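PDB 6LSU: intracellular protein transport protein USO1 from Saccharomyces cerevisiae S288c, which is required for protein transport from the endoplasmic reticulum to the Golgi complex, acting as a membrane tether with a globular head and a coiled-coil tail. Local coordinates for residues K116-L121 with R303-N308; G246-L251 with E295-N300. All coordinates share one frame; numbering follows the deposited sequence.

Overall arrangement
Both contacts lie in the globular head of USO1, in its helical armadillo-repeat region. Their centres are about 11 Å apart. Along the chain the order is 116-121, 246-251, 295-300 and 303-308, so contact 2 falls wholly between the two segments of contact 1. Helix 301-317 is the shared element: 303-308 lies on it, and 295-300 runs up to its start. Two probable hydrogen bonds join the contacts, R303 NH1 to F298 O and N306 ND2 to L247 O. Contact 2 links ARM 4 with ARM 5. Contact 1 brings a loop from far earlier in the chain onto helix 301-317 of ARM 5, so a contact between adjacent repeats lies next to a long-range one.

Contact 1: K116-L121 with R303-N308; sequences KYPSPL and RIVNIN
K116 meets V305 through its backbone, not its side chain. The carbonyl O of K116 lies 3.9 Å from V305 CG1, a van der Waals distance, while the lysine amino group leads away from the helix. Y117 follows with its side chain turned from 303-308. The carbonyl carbon C of Y117 is still 4.2 Å from V305 CG1, and its side chain touches L251 and N254 of helix 251-264. P118 makes the main side-chain contact. Its CA is 3.7 Å from V305 CG2, and its ring carbon CB is 3.9 Å from the same methyl. P118 CG follows at 4.1 Å from V305 CG2, so three carbons of the proline gather round this one methyl. The two side chains cross at about a right angle. P118 also touches N254 and Q302. Beyond it the chain turns off, and 119-121 are poorly ordered.

On the helix, V305 does all the touching. Its CG1 stands anti to the backbone N (chi1 179°), which places CG2 beside that N. The two methyls therefore divide the loop between them: CG1 faces the K116 carbonyl and the peptide leading into P118, and CG2 faces the proline itself. The nearest CA atoms are those of P118 and V305, 6.0 Å apart. The contact joins the loop between helices 103-112 and 132-143 to helix 301-317. Its chemistry is apolar and without direction. Shape and van der Waals fit around a single valine, over a small area of 119 Å², are what it offers.

Contact 2: G246-L251 with E295-N300; sequences GLRGSL and EVFFWN
The backbones of 246-251 and 295-300 stay separate and are bridged by side chains, chiefly R248 with E295 and F297. Their closest CA atoms, those of R248 and F298, are 8.6 Å apart. The first segment makes a short 3-10 turn at 247-248, with G249 N bonded to G246 O at 2.7 Å. The second is extended and irregular. R248 carries most of the contact. It passes F297 at a slant, with R248 CG 3.8 Å from F297 CE1. The bend at chi3 (-96°) then sets the direction of the guanidinium. The same CE1 lies over one face of this group, toward its rim, and the two planes are 53° apart. R248 NH1 forms a long salt bridge to E295 OE1 at 3.5 Å, the carboxylate turned 79° from the guanidinium. A water accepts a bond from this NH1 and a weak one from F298 N. L247 CB adds apolar contact, 4.1 Å from F297 CZ, while F297 CD2 lies over one face of the W299 ring. Around this, helix 301-317 touches L247 through I307, R248 through R303 and W299 through I304. The segments end the loops leading into helices 251-264 and 301-317, the first in ARM 4 and the second in ARM 5.

Contact 1: K116-L121 with R303-N308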
loop_
_atom_site.group_PDB
_atom_site.type_symbol
_atom_site.label_atom_id
_atom_site.label_comp_id
_atom_site.label_asym_id
_atom_site.label_seq_id
_atom_site.Cartn_x
_atom_site.Cartn_y
_atom_site.Cartn_z
ATOM N N LYS A 116 -9.758 0.675 -7.785
ATOM C CA LYS A 116 -9.836 0.155 -6.389
ATOM C C LYS A 116 -10.995 0.896 -5.739
ATOM O O LYS A 116 -10.948 2.142 -5.655
ATOM C CB LYS A 116 -8.528 0.352 -5.603
ATOM C CG LYS A 116 -7.275 -0.278 -6.216
ATOM C CD LYS A 116 -6.744 0.459 -7.441
ATOM C CE LYS A 116 -5.862 -0.375 -8.353
ATOM N NZ LYS A 116 -5.591 0.331 -9.632
ATOM N N TYR A 117 -12.042 0.160 -5.382
ATOM C CA TYR A 117 -13.328 0.760 -4.959
ATOM C C TYR A 117 -13.599 0.338 -3.515
ATOM O O TYR A 117 -12.887 -0.534 -3.002
ATOM C CB TYR A 117 -14.365 0.474 -6.051
ATOM C CG TYR A 117 -14.353 1.549 -7.108
ATOM C CD1 TYR A 117 -13.390 1.548 -8.109
ATOM C CD2 TYR A 117 -15.241 2.623 -7.040
ATOM C CE1 TYR A 117 -13.334 2.569 -9.043
ATOM C CE2 TYR A 117 -15.203 3.646 -7.976
ATOM C CZ TYR A 117 -14.242 3.610 -8.981
ATOM O OH TYR A 117 -14.118 4.546 -9.958
ATOM N N PRO A 118 -14.549 1.002 -2.793
ATOM C CA PRO A 118 -14.855 0.649 -1.406
ATOM C C PRO A 118 -15.364 -0.794 -1.338
ATOM O O PRO A 118 -16.586 -0.967 -1.527
ATOM C CB PRO A 118 -16.001 1.578 -0.967
ATOM C CG PRO A 118 -16.072 2.647 -2.031
ATOM C CD PRO A 118 -15.461 2.048 -3.292
ATOM N N SER A 119 -14.433 -1.743 -1.102
ATOM C CA SER A 119 -14.641 -3.220 -1.153
ATOM C C SER A 119 -15.869 -3.567 -0.315
ATOM O O SER A 119 -16.789 -4.225 -0.809
ATOM C CB SER A 119 -13.412 -4.021 -0.704
ATOM O OG SER A 119 -12.193 -3.409 -1.111
ATOM N N PRO A 120 -15.951 -3.079 0.949
ATOM C CA PRO A 120 -17.138 -3.310 1.774
ATOM C C PRO A 120 -18.407 -2.895 1.007
ATOM O O PRO A 120 -19.307 -3.704 0.880
ATOM C CB PRO A 120 -16.897 -2.452 3.035
ATOM C CG PRO A 120 -15.388 -2.247 3.085
ATOM C CD PRO A 120 -14.947 -2.238 1.636
ATOM N N LEU A 121 -18.401 -1.677 0.449
ATOM C CA LEU A 121 -19.588 -0.986 -0.131
ATOM C C LEU A 121 -20.020 -1.601 -1.467
ATOM O O LEU A 121 -21.130 -1.263 -1.914
ATOM C CB LEU A 121 -19.273 0.500 -0.340
ATOM C CG LEU A 121 -18.901 1.304 0.907
ATOM C CD1 LEU A 121 -19.537 2.683 0.846
ATOM C CD2 LEU A 121 -19.304 0.593 2.196
ATOM N N ARG A 303 -15.108 8.056 1.899
ATOM C CA ARG A 303 -14.119 9.172 2.036
ATOM C C ARG A 303 -12.743 8.606 2.378
ATOM O O ARG A 303 -11.751 9.133 1.857
ATOM C CB ARG A 303 -14.597 10.146 3.090
ATOM C CG ARG A 303 -15.973 10.682 2.734
ATOM C CD ARG A 303 -16.587 11.400 3.864
ATOM N NE ARG A 303 -17.786 11.997 3.357
ATOM C CZ ARG A 303 -18.388 13.017 3.894
ATOM N NH1 ARG A 303 -17.919 13.540 5.005
ATOM N NH2 ARG A 303 -19.449 13.497 3.295
ATOM N N ILE A 304 -12.706 7.503 3.125
ATOM C CA ILE A 304 -11.448 6.755 3.434
ATOM C C ILE A 304 -10.780 6.303 2.137
ATOM O O ILE A 304 -9.549 6.539 1.968
ATOM C CB ILE A 304 -11.703 5.556 4.369
ATOM C CG1 ILE A 304 -11.995 6.095 5.786
ATOM C CG2 ILE A 304 -10.526 4.559 4.353
ATOM C CD1 ILE A 304 -12.523 5.049 6.776
ATOM N N VAL A 305 -11.567 5.660 1.260
ATOM C CA VAL A 305 -11.079 5.163 -0.056
ATOM C C VAL A 305 -10.659 6.354 -0.917
ATOM O O VAL A 305 -9.657 6.225 -1.575
ATOM C CB VAL A 305 -12.146 4.323 -0.772
ATOM C CG1 VAL A 305 -11.653 3.826 -2.155
ATOM C CG2 VAL A 305 -12.600 3.143 0.065
ATOM N N ASN A 306 -11.391 7.477 -0.902
ATOM C CA ASN A 306 -11.057 8.632 -1.772
ATOM C C ASN A 306 -9.672 9.101 -1.294
ATOM O O ASN A 306 -8.728 9.208 -2.085
ATOM C CB ASN A 306 -12.129 9.727 -1.777
ATOM C CG ASN A 306 -13.404 9.349 -2.520
ATOM O OD1 ASN A 306 -13.475 8.336 -3.208
ATOM N ND2 ASN A 306 -14.418 10.197 -2.379
ATOM N N ILE A 307 -9.514 9.332 0.000
ATOM C CA ILE A 307 -8.245 9.968 0.437
ATOM C C ILE A 307 -7.121 8.968 0.142
ATOM O O ILE A 307 -5.999 9.419 -0.201
ATOM C CB ILE A 307 -8.250 10.461 1.890
ATOM C CG1 ILE A 307 -7.117 11.474 2.124
ATOM C CG2 ILE A 307 -8.195 9.320 2.914
ATOM C CD1 ILE A 307 -7.332 12.363 3.372
ATOM N N ASN A 308 -7.364 7.663 0.292
ATOM C CA ASN A 308 -6.261 6.704 0.199
ATOM C C ASN A 308 -5.843 6.685 -1.276
ATOM O O ASN A 308 -4.629 6.546 -1.600
ATOM C CB ASN A 308 -6.680 5.356 0.788
ATOM C CG ASN A 308 -6.399 5.192 2.271
ATOM O OD1 ASN A 308 -5.749 6.016 2.930
ATOM N ND2 ASN A 308 -6.912 4.112 2.832
#

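Contact 2: G246-L251 with E295-N300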
loop_
_atom_site.group_PDB
_atom_site.type_symbol
_atom_site.label_atom_id
_atom_site.label_comp_id
_atom_site.label_asym_id
_atom_site.label_seq_id
_atom_site.Cartn_x
_atom_site.Cartn_y
_atom_site.Cartn_z
ATOM N N GLY A 246 -15.179 17.408 -3.416
ATOM C CA GLY A 246 -13.860 16.892 -3.017
ATOM C C GLY A 246 -13.969 15.519 -2.376
ATOM O O GLY A 246 -14.784 14.676 -2.823
ATOM N N LEU A 247 -13.193 15.286 -1.329
ATOM C CA LEU A 247 -13.221 14.018 -0.559
ATOM C C LEU A 247 -14.665 13.650 -0.214
ATOM O O LEU A 247 -14.984 12.412 -0.191
ATOM C CB LEU A 247 -12.370 14.178 0.697
ATOM C CG LEU A 247 -10.992 13.517 0.642
ATOM C CD1 LEU A 247 -10.381 13.514 -0.753
ATOM C CD2 LEU A 247 -10.053 14.152 1.642
ATOM N N ARG A 248 -15.528 14.651 0.012
ATOM C CA ARG A 248 -16.951 14.397 0.368
ATOM C C ARG A 248 -17.795 14.054 -0.865
ATOM O O ARG A 248 -18.939 13.671 -0.681
ATOM C CB ARG A 248 -17.507 15.574 1.168
ATOM C CG ARG A 248 -16.859 15.681 2.542
ATOM C CD ARG A 248 -17.282 16.893 3.330
ATOM N NE ARG A 248 -16.301 17.960 3.157
ATOM C CZ ARG A 248 -15.965 18.855 4.081
ATOM N NH1 ARG A 248 -16.532 18.842 5.278
ATOM N NH2 ARG A 248 -15.049 19.765 3.807
ATOM N N GLY A 249 -17.274 14.134 -2.093
ATOM C CA GLY A 249 -17.928 13.442 -3.226
ATOM C C GLY A 249 -18.069 11.954 -2.915
ATOM O O GLY A 249 -17.459 11.452 -1.933
ATOM N N SER A 250 -18.884 11.223 -3.630
ATOM C CA SER A 250 -18.907 9.773 -3.386
ATOM C C SER A 250 -18.209 9.098 -4.575
ATOM O O SER A 250 -16.949 9.388 -4.738
ATOM C CB SER A 250 -20.293 9.309 -3.015
ATOM O OG SER A 250 -21.138 9.268 -4.148
ATOM N N LEU A 251 -18.929 8.340 -5.404
ATOM C CA LEU A 251 -18.278 7.464 -6.396
ATOM C C LEU A 251 -17.604 8.285 -7.509
ATOM O O LEU A 251 -16.467 7.889 -7.913
ATOM C CB LEU A 251 -19.309 6.497 -6.956
ATOM C CG LEU A 251 -19.415 5.186 -6.219
ATOM C CD1 LEU A 251 -20.327 4.260 -7.039
ATOM C CD2 LEU A 251 -18.061 4.555 -6.020
ATOM N N GLU A 295 -15.055 22.551 11.124
ATOM C CA GLU A 295 -15.972 21.384 11.269
ATOM C C GLU A 295 -15.155 20.208 11.806
ATOM O O GLU A 295 -13.901 20.327 11.839
ATOM C CB GLU A 295 -16.604 20.960 9.938
ATOM C CG GLU A 295 -16.679 22.065 8.896
ATOM C CD GLU A 295 -15.968 21.775 7.586
ATOM O OE1 GLU A 295 -16.517 22.150 6.523
ATOM O OE2 GLU A 295 -14.857 21.200 7.629
ATOM N N VAL A 296 -15.853 19.153 12.247
ATOM C CA VAL A 296 -15.184 17.853 12.493
ATOM C C VAL A 296 -15.482 16.974 11.280
ATOM O O VAL A 296 -16.605 16.476 11.123
ATOM C CB VAL A 296 -15.619 17.189 13.805
ATOM C CG1 VAL A 296 -14.812 15.914 14.053
ATOM C CG2 VAL A 296 -15.531 18.154 14.958
ATOM N N PHE A 297 -14.506 16.837 10.407
ATOM C CA PHE A 297 -14.674 16.048 9.171
ATOM C C PHE A 297 -15.303 14.679 9.493
ATOM O O PHE A 297 -14.890 13.968 10.455
ATOM C CB PHE A 297 -13.345 15.916 8.453
ATOM C CG PHE A 297 -13.479 15.313 7.080
ATOM C CD1 PHE A 297 -13.747 16.119 5.974
ATOM C CD2 PHE A 297 -13.367 13.948 6.899
ATOM C CE1 PHE A 297 -13.788 15.576 4.704
ATOM C CE2 PHE A 297 -13.467 13.412 5.634
ATOM C CZ PHE A 297 -13.677 14.213 4.544
ATOM N N PHE A 298 -16.346 14.348 8.715
ATOM C CA PHE A 298 -17.143 13.117 8.885
ATOM C C PHE A 298 -16.554 12.025 7.999
ATOM O O PHE A 298 -16.381 12.209 6.797
ATOM C CB PHE A 298 -18.608 13.320 8.544
ATOM C CG PHE A 298 -19.343 12.010 8.611
ATOM C CD1 PHE A 298 -19.487 11.367 9.829
ATOM C CD2 PHE A 298 -19.810 11.389 7.457
ATOM C CE1 PHE A 298 -20.153 10.154 9.901
ATOM C CE2 PHE A 298 -20.423 10.148 7.523
ATOM C CZ PHE A 298 -20.611 9.548 8.748
ATOM N N TRP A 299 -16.177 10.924 8.634
ATOM C CA TRP A 299 -15.396 9.829 8.026
ATOM C C TRP A 299 -16.362 8.667 7.803
ATOM O O TRP A 299 -17.237 8.456 8.632
ATOM C CB TRP A 299 -14.185 9.461 8.881
ATOM C CG TRP A 299 -13.003 10.375 8.678
ATOM C CD1 TRP A 299 -12.516 11.272 9.578
ATOM C CD2 TRP A 299 -12.149 10.476 7.509
ATOM N NE1 TRP A 299 -11.423 11.890 9.069
ATOM C CE2 TRP A 299 -11.196 11.467 7.785
ATOM C CE3 TRP A 299 -12.135 9.883 6.253
ATOM C CZ2 TRP A 299 -10.209 11.845 6.870
ATOM C CZ3 TRP A 299 -11.175 10.252 5.334
ATOM C CH2 TRP A 299 -10.228 11.224 5.638
ATOM N N ASN A 300 -16.278 8.072 6.611
ATOM C CA ASN A 300 -17.001 6.862 6.182
ATOM C C ASN A 300 -16.128 6.167 5.151
ATOM O O ASN A 300 -15.098 6.737 4.801
ATOM C CB ASN A 300 -18.366 7.218 5.618
ATOM C CG ASN A 300 -18.323 7.986 4.310
ATOM O OD1 ASN A 300 -17.382 7.878 3.494
ATOM N ND2 ASN A 300 -19.399 8.705 4.060
HETATM O O HOH W 1 -18.123 16.601 6.968
#